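Local coordinates for protein aminotransferase (Streptomyces pactum, PDB 4ZM4) that is a pyridoxal-phosphate-dependent enzyme of the class-III aminotransferase family, with the cofactor held in a pocket to which two subunits contribute, at residues B[248-253]-B[268-273]; B[144-149]-B[215-220]. The protein carries 1 engineered substitution. All coordinates share one frame; numbering follows the deposited sequence.

Contact 1 of 2, residues B[248-253]-B[268-273]; sequences LVFDEV and YGVEPD. With P3B ((3E,4R,5R)-4,5-dihydroxy-3-{[(Z)-{3-hydroxy-2-methyl-5-[(phosphonooxy)methyl]pyridin-4(1H)-ylidene}methyl]imino}cyclohex-1-ene-1-carboxylic acid), chain H.
Two hydrogen bonds clasp Leu248 to Asp273. The amide of Leu248 gives its hydrogen to Asp273 OD2, N to OD2 2.7 Å and nearly straight at 167°, meeting the oxygen on its anti side and somewhat out of the carboxylate plane. In return the N of Asp273 donates to Leu248 O at 2.8 Å, a more bent bond lying in the carbonyl plane. Asp273 OD2 also takes a salt bridge from Arg238 of helix 233-244, so a single carboxylate oxygen serves both the strand and the helix that precedes it.

The apolar part centres on Pro272. Its CB sits over one face of the Phe250 ring, 4.0 Å from the centroid, as a CH-pi contact displaced toward the rim, while Pro272 CG reaches Phe250 CD2 at 3.7 Å. With CG anti to its own carbonyl carbon (chi1 -82°), Phe250 swings its ring past the proline, and its far corner CZ meets Val270 CG1 at 4.0 Å. Leu248, its CG anti to the backbone N, crosses Pro272 obliquely and meets CB with CG.

At the C-terminal end of the strand, Asp251 faces the ligand instead of segment 268-273. Its OD1 accepts from the N of Val253, an Asx turn, and OD2 accepts the N-H of ring nitrogen NAP of P3B, NAP to OD2 2.6 Å. His151 ND1 is a second partner of OD2. Val253 lays CB 3.6 Å from P3B NAP, with its two methyls against the same ring.

An aspartate facing the pyridine nitrogen is the hallmark of fold-type I pyridoxal-phosphate enzymes. The short bond is consistent with the ring nitrogen keeping its hydrogen, a state the carboxylate would probably favour and one generally thought to strengthen the cofactor ring as an electron sink.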
ATOM      1  N   LEU B 248      23.699   1.565  -0.511  1.00 23.23           N
ATOM      2  CA  LEU B 248      23.322   0.447  -1.362  1.00 23.30           C
ATOM      3  C   LEU B 248      21.973  -0.092  -0.854  1.00 23.37           C
ATOM      4  O   LEU B 248      21.856  -0.453   0.325  1.00 21.53           O
ATOM      5  CB  LEU B 248      24.398  -0.654  -1.355  1.00 22.97           C
ATOM      6  CG  LEU B 248      24.117  -1.932  -2.181  1.00 23.13           C
ATOM      7  CD1 LEU B 248      23.773  -1.636  -3.627  1.00 22.92           C
ATOM      8  CD2 LEU B 248      25.312  -2.868  -2.121  1.00 23.15           C
ATOM      9  N   VAL B 249      20.966  -0.074  -1.742  1.00 22.03           N
ATOM     10  CA  VAL B 249      19.630  -0.550  -1.430  1.00 20.74           C
ATOM     11  C   VAL B 249      19.337  -1.832  -2.209  1.00 18.78           C
ATOM     12  O   VAL B 249      19.201  -1.799  -3.420  1.00 18.18           O
ATOM     13  CB  VAL B 249      18.545   0.511  -1.746  1.00 19.89           C
ATOM     14  CG1 VAL B 249      17.208   0.084  -1.201  1.00 18.58           C
ATOM     15  CG2 VAL B 249      18.894   1.877  -1.134  1.00 22.82           C
ATOM     16  N   PHE B 250      19.198  -2.951  -1.503  1.00 17.90           N
ATOM     17  CA  PHE B 250      18.740  -4.180  -2.137  1.00 16.95           C
ATOM     18  C   PHE B 250      17.238  -4.194  -2.035  1.00 16.47           C
ATOM     19  O   PHE B 250      16.662  -4.192  -0.940  1.00 15.92           O
ATOM     20  CB  PHE B 250      19.297  -5.449  -1.448  1.00 16.71           C
ATOM     21  CG  PHE B 250      20.693  -5.830  -1.864  1.00 16.21           C
ATOM     22  CD1 PHE B 250      21.446  -5.050  -2.716  1.00 16.73           C
ATOM     23  CD2 PHE B 250      21.275  -6.969  -1.345  1.00 17.04           C
ATOM     24  CE1 PHE B 250      22.751  -5.405  -3.066  1.00 16.72           C
ATOM     25  CE2 PHE B 250      22.577  -7.329  -1.672  1.00 16.92           C
ATOM     26  CZ  PHE B 250      23.310  -6.545  -2.547  1.00 16.66           C
ATOM     27  N   ASP B 251      16.588  -4.229  -3.186  1.00 16.79           N
ATOM     28  CA  ASP B 251      15.151  -4.515  -3.258  1.00 15.98           C
ATOM     29  C   ASP B 251      15.012  -6.017  -3.223  1.00 15.29           C
ATOM     30  O   ASP B 251      15.125  -6.671  -4.236  1.00 14.74           O
ATOM     31  CB  ASP B 251      14.530  -3.916  -4.536  1.00 15.94           C
ATOM     32  CG  ASP B 251      13.037  -4.057  -4.587  1.00 15.81           C
ATOM     33  OD1 ASP B 251      12.460  -4.784  -3.757  1.00 15.60           O
ATOM     34  OD2 ASP B 251      12.418  -3.430  -5.490  1.00 17.92           O
ATOM     35  N   GLU B 252      14.721  -6.552  -2.040  1.00 16.43           N
ATOM     36  CA  GLU B 252      14.474  -7.971  -1.877  1.00 17.24           C
ATOM     37  C   GLU B 252      12.991  -8.323  -1.737  1.00 17.85           C
ATOM     38  O   GLU B 252      12.637  -9.312  -1.097  1.00 21.35           O
ATOM     39  CB  GLU B 252      15.283  -8.489  -0.692  1.00 16.88           C
ATOM     40  CG  GLU B 252      16.794  -8.345  -0.890  1.00 16.13           C
ATOM     41  CD  GLU B 252      17.558  -9.606  -0.556  1.00 15.83           C
ATOM     42  OE1 GLU B 252      17.080 -10.695  -0.940  1.00 14.65           O
ATOM     43  OE2 GLU B 252      18.617  -9.505   0.113  1.00 15.75           O
ATOM     44  N   VAL B 253      12.132  -7.526  -2.349  1.00 18.43           N
ATOM     45  CA  VAL B 253      10.685  -7.742  -2.295  1.00 18.68           C
ATOM     46  C   VAL B 253      10.370  -9.138  -2.792  1.00 18.63           C
ATOM     47  O   VAL B 253       9.584  -9.843  -2.178  1.00 21.09           O
ATOM     48  CB  VAL B 253       9.914  -6.673  -3.132  1.00 20.16           C
ATOM     49  CG1 VAL B 253       8.542  -7.178  -3.583  1.00 20.59           C
ATOM     50  CG2 VAL B 253       9.737  -5.399  -2.322  1.00 19.16           C
ATOM     51  N   TYR B 268      24.503 -14.536  -1.458  1.00 24.37           N
ATOM     52  CA  TYR B 268      25.663 -14.057  -2.184  1.00 24.14           C
ATOM     53  C   TYR B 268      26.702 -13.383  -1.288  1.00 24.51           C
ATOM     54  O   TYR B 268      27.727 -12.916  -1.782  1.00 23.88           O
ATOM     55  CB  TYR B 268      25.240 -13.134  -3.328  1.00 24.43           C
ATOM     56  CG  TYR B 268      24.338 -13.799  -4.363  1.00 24.81           C
ATOM     57  CD1 TYR B 268      24.865 -14.679  -5.301  1.00 25.14           C
ATOM     58  CD2 TYR B 268      22.959 -13.537  -4.403  1.00 24.60           C
ATOM     59  CE1 TYR B 268      24.055 -15.291  -6.247  1.00 25.63           C
ATOM     60  CE2 TYR B 268      22.137 -14.138  -5.356  1.00 25.78           C
ATOM     61  CZ  TYR B 268      22.689 -15.039  -6.261  1.00 25.03           C
ATOM     62  OH  TYR B 268      21.912 -15.667  -7.213  1.00 26.97           O
ATOM     63  N   GLY B 269      26.451 -13.350   0.014  1.00 26.17           N
ATOM     64  CA  GLY B 269      27.401 -12.805   0.977  1.00 27.50           C
ATOM     65  C   GLY B 269      27.759 -11.334   0.795  1.00 27.29           C
ATOM     66  O   GLY B 269      28.916 -10.945   0.958  1.00 27.34           O
ATOM     67  N   VAL B 270      26.788 -10.513   0.427  1.00 25.83           N
ATOM     68  CA  VAL B 270      27.014  -9.055   0.272  1.00 24.50           C
ATOM     69  C   VAL B 270      25.908  -8.333   1.023  1.00 24.26           C
ATOM     70  O   VAL B 270      24.738  -8.596   0.797  1.00 23.82           O
ATOM     71  CB  VAL B 270      26.979  -8.624  -1.203  1.00 23.19           C
ATOM     72  CG1 VAL B 270      27.128  -7.117  -1.346  1.00 22.31           C
ATOM     73  CG2 VAL B 270      28.068  -9.338  -1.965  1.00 22.34           C
ATOM     74  N   GLU B 271      26.292  -7.409   1.894  1.00 25.97           N
ATOM     75  CA  GLU B 271      25.351  -6.744   2.763  1.00 26.95           C
ATOM     76  C   GLU B 271      25.141  -5.311   2.291  1.00 26.90           C
ATOM     77  O   GLU B 271      26.102  -4.540   2.193  1.00 25.97           O
ATOM     78  CB  GLU B 271      25.844  -6.759   4.192  1.00 26.33           C
ATOM     79  CG  GLU B 271      24.799  -6.332   5.204  1.00 29.08           C
ATOM     80  CD  GLU B 271      25.309  -6.455   6.632  1.00 32.73           C
ATOM     81  OE1 GLU B 271      25.593  -7.609   7.075  1.00 37.17           O
ATOM     82  OE2 GLU B 271      25.448  -5.409   7.298  1.00 28.11           O
ATOM     83  N   PRO B 272      23.874  -4.956   1.993  1.00 24.96           N
ATOM     84  CA  PRO B 272      23.517  -3.600   1.615  1.00 24.68           C
ATOM     85  C   PRO B 272      23.321  -2.715   2.848  1.00 23.65           C
ATOM     86  O   PRO B 272      23.262  -3.228   3.959  1.00 24.43           O
ATOM     87  CB  PRO B 272      22.163  -3.780   0.943  1.00 23.95           C
ATOM     88  CG  PRO B 272      21.533  -4.866   1.730  1.00 25.98           C
ATOM     89  CD  PRO B 272      22.675  -5.806   2.102  1.00 25.13           C
ATOM     90  N   ASP B 273      23.130  -1.415   2.609  1.00 21.59           N
ATOM     91  CA  ASP B 273      22.822  -0.433   3.659  1.00 19.77           C
ATOM     92  C   ASP B 273      21.363  -0.464   4.052  1.00 18.58           C
ATOM     93  O   ASP B 273      21.050  -0.394   5.228  1.00 20.36           O
ATOM     94  CB  ASP B 273      23.239   0.967   3.199  1.00 18.50           C
ATOM     95  CG  ASP B 273      24.728   1.060   2.929  1.00 18.74           C
ATOM     96  OD1 ASP B 273      25.490   0.627   3.814  1.00 19.32           O
ATOM     97  OD2 ASP B 273      25.154   1.451   1.812  1.00 17.45           O
TER
HETATM   98  OAH P3B H 501       3.955  -2.245  -5.038  1.00 14.68           O
HETATM   99  PBA P3B H 501       4.140  -3.805  -4.823  1.00 15.23           P
HETATM  100  OAI P3B H 501       3.413  -4.409  -5.986  1.00 14.22           O
HETATM  101  OAC P3B H 501       3.562  -4.316  -3.514  1.00 16.44           O
HETATM  102  OAQ P3B H 501       5.797  -3.968  -4.985  1.00 14.93           O
HETATM  103  CAM P3B H 501       6.572  -3.221  -5.977  1.00 14.96           C
HETATM  104  CAV P3B H 501       7.688  -3.971  -6.253  1.00 15.18           C
HETATM  105  CAL P3B H 501       8.881  -3.569  -5.668  1.00 13.73           C
HETATM  106  NAP P3B H 501      10.016  -4.337  -5.892  1.00 13.84           N
HETATM  107  CAU P3B H 501       9.966  -5.477  -6.661  1.00 13.30           C
HETATM  108  CAA P3B H 501      11.095  -6.213  -6.905  1.00 13.01           C
HETATM  109  CAW P3B H 501       8.835  -5.839  -7.247  1.00 13.23           C
HETATM  110  OAE P3B H 501       8.854  -6.967  -7.992  1.00 13.91           O
HETATM  111  CAX P3B H 501       7.640  -5.144  -7.056  1.00 16.63           C
HETATM  112  CAJ P3B H 501       6.431  -5.564  -7.715  1.00 20.22           C
HETATM  113  NAO P3B H 501       6.434  -6.553  -8.671  1.00 24.96           N
HETATM  114  CAT P3B H 501       5.315  -6.882  -9.391  1.00 33.34           C
HETATM  115  CAK P3B H 501       4.087  -6.164  -9.395  1.00 33.36           C
HETATM  116  CAS P3B H 501       2.997  -6.479 -10.199  1.00 31.90           C
HETATM  117  CAR P3B H 501       1.781  -5.775 -10.124  1.00 30.86           C
HETATM  118  OAD P3B H 501       0.774  -6.119 -10.763  1.00 31.04           O
HETATM  119  OAB P3B H 501       1.663  -4.749  -9.499  1.00 28.77           O
HETATM  120  CAN P3B H 501       2.943  -7.635 -10.874  1.00 34.43           C
HETATM  121  CAY P3B H 501       4.156  -8.579 -10.848  1.00 35.22           C
HETATM  122  OAF P3B H 501       4.223  -9.034 -12.213  1.00 40.25           O
HETATM  123  CAZ P3B H 501       5.515  -7.958 -10.324  1.00 35.14           C
HETATM  124  OAG P3B H 501       6.549  -8.911  -9.879  1.00 31.64           O

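Contact 2 of 2, residues B[144-149]-B[215-220]; sequences VTFEGH and VIVEPV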
ATOM      1  N   VAL B 144      20.453   5.709  -8.657  1.00 13.96           N
ATOM      2  CA  VAL B 144      20.834   4.865  -9.779  1.00 14.71           C
ATOM      3  C   VAL B 144      19.960   3.607  -9.803  1.00 15.61           C
ATOM      4  O   VAL B 144      19.735   2.976  -8.749  1.00 17.94           O
ATOM      5  CB  VAL B 144      22.302   4.419  -9.682  1.00 14.93           C
ATOM      6  CG1 VAL B 144      22.632   3.396 -10.766  1.00 14.76           C
ATOM      7  CG2 VAL B 144      23.257   5.627  -9.757  1.00 15.30           C
ATOM      8  N   THR B 145      19.443   3.279 -10.989  1.00 15.29           N
ATOM      9  CA  THR B 145      18.671   2.064 -11.202  1.00 15.83           C
ATOM     10  C   THR B 145      19.298   1.233 -12.324  1.00 16.48           C
ATOM     11  O   THR B 145      20.188   1.708 -13.035  1.00 17.83           O
ATOM     12  CB  THR B 145      17.233   2.394 -11.614  1.00 14.61           C
ATOM     13  OG1 THR B 145      17.250   3.126 -12.835  1.00 14.15           O
ATOM     14  CG2 THR B 145      16.543   3.211 -10.585  1.00 14.35           C
ATOM     15  N   PHE B 146      18.829   0.007 -12.490  1.00 16.48           N
ATOM     16  CA  PHE B 146      19.251  -0.808 -13.629  1.00 16.83           C
ATOM     17  C   PHE B 146      18.059  -1.136 -14.519  1.00 16.85           C
ATOM     18  O   PHE B 146      16.955  -1.369 -14.045  1.00 16.85           O
ATOM     19  CB  PHE B 146      19.963  -2.092 -13.158  1.00 16.95           C
ATOM     20  CG  PHE B 146      21.247  -1.826 -12.419  1.00 16.69           C
ATOM     21  CD1 PHE B 146      22.451  -1.734 -13.098  1.00 16.00           C
ATOM     22  CD2 PHE B 146      21.255  -1.689 -11.032  1.00 17.28           C
ATOM     23  CE1 PHE B 146      23.638  -1.534 -12.415  1.00 16.11           C
ATOM     24  CE2 PHE B 146      22.455  -1.448 -10.345  1.00 17.97           C
ATOM     25  CZ  PHE B 146      23.650  -1.386 -11.044  1.00 16.61           C
ATOM     26  N   GLU B 147      18.318  -1.258 -15.810  1.00 18.28           N
ATOM     27  CA  GLU B 147      17.282  -1.514 -16.781  1.00 17.95           C
ATOM     28  C   GLU B 147      16.622  -2.863 -16.582  1.00 17.73           C
ATOM     29  O   GLU B 147      17.285  -3.916 -16.521  1.00 17.22           O
ATOM     30  CB  GLU B 147      17.838  -1.443 -18.199  1.00 18.97           C
ATOM     31  CG  GLU B 147      16.714  -1.417 -19.230  1.00 20.28           C
ATOM     32  CD  GLU B 147      17.217  -1.306 -20.642  1.00 20.78           C
ATOM     33  OE1 GLU B 147      18.243  -1.944 -20.948  1.00 21.85           O
ATOM     34  OE2 GLU B 147      16.575  -0.601 -21.435  1.00 24.56           O
ATOM     35  N   GLY B 148      15.291  -2.819 -16.515  1.00 17.94           N
ATOM     36  CA  GLY B 148      14.458  -4.010 -16.281  1.00 17.07           C
ATOM     37  C   GLY B 148      14.169  -4.256 -14.805  1.00 17.06           C
ATOM     38  O   GLY B 148      13.298  -5.035 -14.487  1.00 16.26           O
ATOM     39  N   HIS B 149      14.908  -3.589 -13.918  1.00 16.65           N
ATOM     40  CA  HIS B 149      14.734  -3.748 -12.489  1.00 16.08           C
ATOM     41  C   HIS B 149      13.540  -2.897 -12.057  1.00 15.78           C
ATOM     42  O   HIS B 149      13.449  -1.738 -12.387  1.00 14.38           O
ATOM     43  CB  HIS B 149      15.985  -3.333 -11.711  1.00 15.77           C
ATOM     44  CG  HIS B 149      17.150  -4.258 -11.914  1.00 16.55           C
ATOM     45  ND1 HIS B 149      17.842  -4.835 -10.882  1.00 16.23           N
ATOM     46  CD2 HIS B 149      17.736  -4.714 -13.048  1.00 17.60           C
ATOM     47  CE1 HIS B 149      18.798  -5.612 -11.358  1.00 16.48           C
ATOM     48  NE2 HIS B 149      18.757  -5.557 -12.672  1.00 16.40           N
ATOM     49  N   VAL B 215      22.180   3.560  -4.880  1.00 19.54           N
ATOM     50  CA  VAL B 215      21.958   2.634  -5.948  1.00 18.33           C
ATOM     51  C   VAL B 215      20.889   1.652  -5.469  1.00 19.56           C
ATOM     52  O   VAL B 215      21.087   0.942  -4.470  1.00 20.60           O
ATOM     53  CB  VAL B 215      23.207   1.857  -6.280  1.00 18.00           C
ATOM     54  CG1 VAL B 215      22.916   0.897  -7.426  1.00 18.25           C
ATOM     55  CG2 VAL B 215      24.347   2.811  -6.645  1.00 18.82           C
ATOM     56  N   ILE B 216      19.766   1.570  -6.190  1.00 18.65           N
ATOM     57  CA  ILE B 216      18.771   0.555  -5.881  1.00 18.46           C
ATOM     58  C   ILE B 216      18.863  -0.570  -6.910  1.00 18.32           C
ATOM     59  O   ILE B 216      19.112  -0.291  -8.104  1.00 18.81           O
ATOM     60  CB  ILE B 216      17.342   1.136  -5.777  1.00 19.99           C
ATOM     61  CG1 ILE B 216      16.343   0.068  -5.325  1.00 19.31           C
ATOM     62  CG2 ILE B 216      16.895   1.737  -7.104  1.00 21.24           C
ATOM     63  CD1 ILE B 216      15.076   0.618  -4.696  1.00 19.75           C
ATOM     64  N   VAL B 217      18.675  -1.822  -6.455  1.00 15.32           N
ATOM     65  CA  VAL B 217      18.914  -2.965  -7.299  1.00 15.77           C
ATOM     66  C   VAL B 217      18.151  -4.219  -6.839  1.00 15.97           C
ATOM     67  O   VAL B 217      17.993  -4.452  -5.637  1.00 16.63           O
ATOM     68  CB  VAL B 217      20.417  -3.248  -7.346  1.00 15.54           C
ATOM     69  CG1 VAL B 217      20.904  -3.675  -5.985  1.00 15.19           C
ATOM     70  CG2 VAL B 217      20.740  -4.301  -8.406  1.00 16.38           C
ATOM     71  N   GLU B 218      17.634  -4.985  -7.797  1.00 15.19           N
ATOM     72  CA  GLU B 218      17.156  -6.344  -7.550  1.00 15.11           C
ATOM     73  C   GLU B 218      18.370  -7.237  -7.554  1.00 15.90           C
ATOM     74  O   GLU B 218      18.963  -7.484  -8.604  1.00 15.62           O
ATOM     75  CB  GLU B 218      16.183  -6.828  -8.633  1.00 14.60           C
ATOM     76  CG  GLU B 218      14.809  -6.176  -8.610  1.00 14.08           C
ATOM     77  CD  GLU B 218      13.874  -6.791  -9.629  1.00 13.60           C
ATOM     78  OE1 GLU B 218      13.759  -8.053  -9.672  1.00 14.13           O
ATOM     79  OE2 GLU B 218      13.245  -6.032 -10.404  1.00 12.04           O
ATOM     80  N   PRO B 219      18.764  -7.760  -6.372  1.00 18.04           N
ATOM     81  CA  PRO B 219      20.051  -8.482  -6.355  1.00 17.99           C
ATOM     82  C   PRO B 219      20.041  -9.671  -7.317  1.00 18.31           C
ATOM     83  O   PRO B 219      21.064  -9.981  -7.910  1.00 21.11           O
ATOM     84  CB  PRO B 219      20.205  -8.927  -4.893  1.00 17.39           C
ATOM     85  CG  PRO B 219      19.202  -8.159  -4.129  1.00 17.44           C
ATOM     86  CD  PRO B 219      18.114  -7.762  -5.052  1.00 17.45           C
ATOM     87  N   VAL B 220      18.919 -10.346  -7.428  1.00 18.94           N
ATOM     88  CA  VAL B 220      18.645 -11.207  -8.579  1.00 20.19           C
ATOM     89  C   VAL B 220      17.535 -10.510  -9.350  1.00 22.08           C
ATOM     90  O   VAL B 220      16.504 -10.167  -8.779  1.00 23.63           O
ATOM     91  CB  VAL B 220      18.102 -12.577  -8.180  1.00 19.52           C
ATOM     92  CG1 VAL B 220      17.701 -13.370  -9.418  1.00 19.08           C
ATOM     93  CG2 VAL B 220      19.121 -13.349  -7.394  1.00 19.77           C
TER
HETATM   94  O   HOH W   1      17.431  -0.837 -10.149  1.00 28.47           O
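Val144 and Val215 form a parallel beta bridge, their side chains side by side with Val144 CB 4.0 Å from Val215 CG2. Val144 O accepts the amide hydrogen of Ile216, N to O 2.9 Å. Phe146 closes this packed end: its CE2 touches Val215 CG1 and its CD2 lies 3.7 Å from Val217 CG2, while helix 198-208 covers the same side through Leu201 and Phe205. These are neighbouring parallel strands of the large central sheet of the class-III aminotransferase fold, and both run on into loops near the cofactor.

Beyond the bridge the strands part. A water joins them instead, taking the hydrogen of Phe146 N at 2.9 Å and giving one to Ile216 O at 2.7 Å. After a type II turn from Phe146 to His149, the histidine, its CG anti to the carbonyl carbon (chi1 -69°), turns its ring back across the gap. There His149 ND1 accepts from Glu218 N at 3.1 Å, the donor only 4° out of the ring plane, and Phe146 CB lies over the rim of one face. Glu218 carries its carboxylate past His149 to Tyr150 N and Asn223, its side chain about 4 Å from P3B at the nearest atoms.

Both contacts are buried and reach the same sheet, where strands 247-251 and 212-217 are neighbours: Val249 N probably bonds to Val215 O and Asp251 N to Val217 O. Contact 2 joins two parallel strands directly, mainly through aliphatic packing and backbone bonding. Contact 1 instead joins a strand to the loop leading into the next one, and relies on a carboxylate and a proline-aromatic contact. Pro219, just past strand 212-217, packs against Phe250 of contact 1. Each contact also reaches the P3B pocket at the C-terminal ends of the strands, contact 1 through a direct bond to the ligand, contact 2 through the nearby Glu218.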